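Hypothetical protein (Parabacteroides distasonis, PDB 4JM1) is of unknown function but has a small alpha/beta fold resembling the alpha-lytic protease prodomain and probably comes from a bacterial lipoprotein. Local coordinates at residues 35-38 and 39-42. Numbering follows the deposited sequence. Where two conformers were deposited one is given.
Sequences SGYD and MLAS
A ring carbon of Tyr-37 meets one methyl of Leu-40: CD2 of the Tyr-37 ring lies 4.2 Å from CD2 of Leu-40, the methyl approaching the ring obliquely. In Leu-40, CG stands anti to the backbone N (chi1 179°) and does not itself approach the ring; chi2 of 67° swings the CD2 methyl back toward it. Beside this pair the backbone closes the opening turn of the helix. Ala-41 N donates to Tyr-37 O at 3.1 Å. One residue on, Ser-42 N reaches Asp-38 O at 3.0 Å, and these two are the first i to i+4 bonds of the helix. The methyl CB of Ala-41 sits 3.5 Å from Asp-38 O, on the buried side of the turn. This is the N-terminal start of helix 38-50, with Tyr-37 in the N-cap position; the helix packs on a four-stranded mixed sheet in an alpha/beta fold like that of the alpha-lytic protease prodomain. A water serves the first turn as well: it accepts from Met-39 N at 2.9 Å and donates to Gly-36 O at 2.7 Å, bridging the helix start to the preceding loop. The backbone of Gly-36 has a positive phi. Farther out, the Tyr-37 hydroxyl is hydrogen-bonded to Ser-33 N, tying the far end of the ring to the same loop, while the rest of the Tyr-37 side chain touches Ile-29 and Ile-79. Asp-38 OD1 takes the N-H of Lys-81 on edge strand 78-83, and Ala-41 packs against Val-59, Ile-61 and Ala-82.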
loop_
_atom_site.group_PDB
_atom_site.type_symbol
_atom_site.label_atom_id
_atom_site.label_comp_id
_atom_site.label_asym_id
_atom_site.label_seq_id
_atom_site.Cartn_x
_atom_site.Cartn_y
_atom_site.Cartn_z
ATOM N N SER A 35 -13.712 0.757 -5.117
ATOM C CA SER A 35 -13.814 -0.201 -4.036
ATOM C C SER A 35 -13.494 -1.584 -4.585
ATOM O O SER A 35 -13.374 -1.768 -5.804
ATOM C CB SER A 35 -15.248 -0.212 -3.465
ATOM O OG SER A 35 -16.174 -0.653 -4.443
ATOM N N GLY A 36 -13.295 -2.539 -3.681
ATOM C CA GLY A 36 -13.194 -3.928 -4.058
ATOM C C GLY A 36 -11.814 -4.529 -4.231
ATOM O O GLY A 36 -11.686 -5.573 -4.853
ATOM N N TYR A 37 -10.792 -3.903 -3.662
ATOM C CA TYR A 37 -9.415 -4.342 -3.866
ATOM C C TYR A 37 -8.807 -5.066 -2.654
ATOM O O TYR A 37 -7.576 -5.130 -2.494
ATOM C CB TYR A 37 -8.517 -3.182 -4.312
ATOM C CG TYR A 37 -8.891 -2.613 -5.673
ATOM C CD1 TYR A 37 -9.892 -1.669 -5.791
ATOM C CD2 TYR A 37 -8.245 -3.046 -6.842
ATOM C CE1 TYR A 37 -10.247 -1.138 -7.027
ATOM C CE2 TYR A 37 -8.589 -2.508 -8.086
ATOM C CZ TYR A 37 -9.605 -1.570 -8.174
ATOM O OH TYR A 37 -9.952 -1.027 -9.397
ATOM N N ASP A 38 -9.648 -5.685 -1.833
ATOM C CA ASP A 38 -9.107 -6.367 -0.671
ATOM C C ASP A 38 -8.163 -7.509 -1.053
ATOM O O ASP A 38 -7.224 -7.781 -0.325
ATOM C CB ASP A 38 -10.202 -6.921 0.234
ATOM C CG ASP A 38 -11.002 -5.848 0.965
ATOM O OD1 ASP A 38 -10.682 -4.629 0.894
ATOM O OD2 ASP A 38 -11.965 -6.255 1.687
HETATM N N MSE A 39 -8.483 -8.253 -2.114
HETATM C CA MSE A 39 -7.617 -9.393 -2.464
HETATM C C MSE A 39 -6.202 -8.936 -2.865
HETATM O O MSE A 39 -5.198 -9.555 -2.508
HETATM C CB MSE A 39 -8.227 -10.268 -3.554
HETATM C CG MSE A 39 -9.498 -10.955 -3.124
HETATM SE SE MSE A 39 -10.280 -12.211 -4.341
HETATM C CE MSE A 39 -9.005 -13.594 -3.866
ATOM N N LEU A 40 -6.139 -7.838 -3.595
ATOM C CA LEU A 40 -4.859 -7.218 -3.944
ATOM C C LEU A 40 -4.101 -6.799 -2.691
ATOM O O LEU A 40 -2.900 -7.089 -2.561
ATOM C CB LEU A 40 -5.085 -6.025 -4.878
ATOM C CG LEU A 40 -3.829 -5.267 -5.312
ATOM C CD1 LEU A 40 -2.936 -6.139 -6.206
ATOM C CD2 LEU A 40 -4.223 -3.942 -5.981
ATOM N N ALA A 41 -4.805 -6.189 -1.744
ATOM C CA ALA A 41 -4.185 -5.779 -0.490
ATOM C C ALA A 41 -3.581 -6.967 0.236
ATOM O O ALA A 41 -2.463 -6.895 0.734
ATOM C CB ALA A 41 -5.204 -5.067 0.431
ATOM N N SER A 42 -4.311 -8.093 0.250
ATOM C CA SER A 42 -3.818 -9.270 0.958
ATOM C C SER A 42 -2.593 -9.860 0.261
ATOM O O SER A 42 -1.646 -10.312 0.920
ATOM C CB SER A 42 -4.919 -10.323 1.109
ATOM O OG SER A 42 -4.393 -11.480 1.735
HETATM O O HOH W 1 -10.709 -7.989 -3.985
#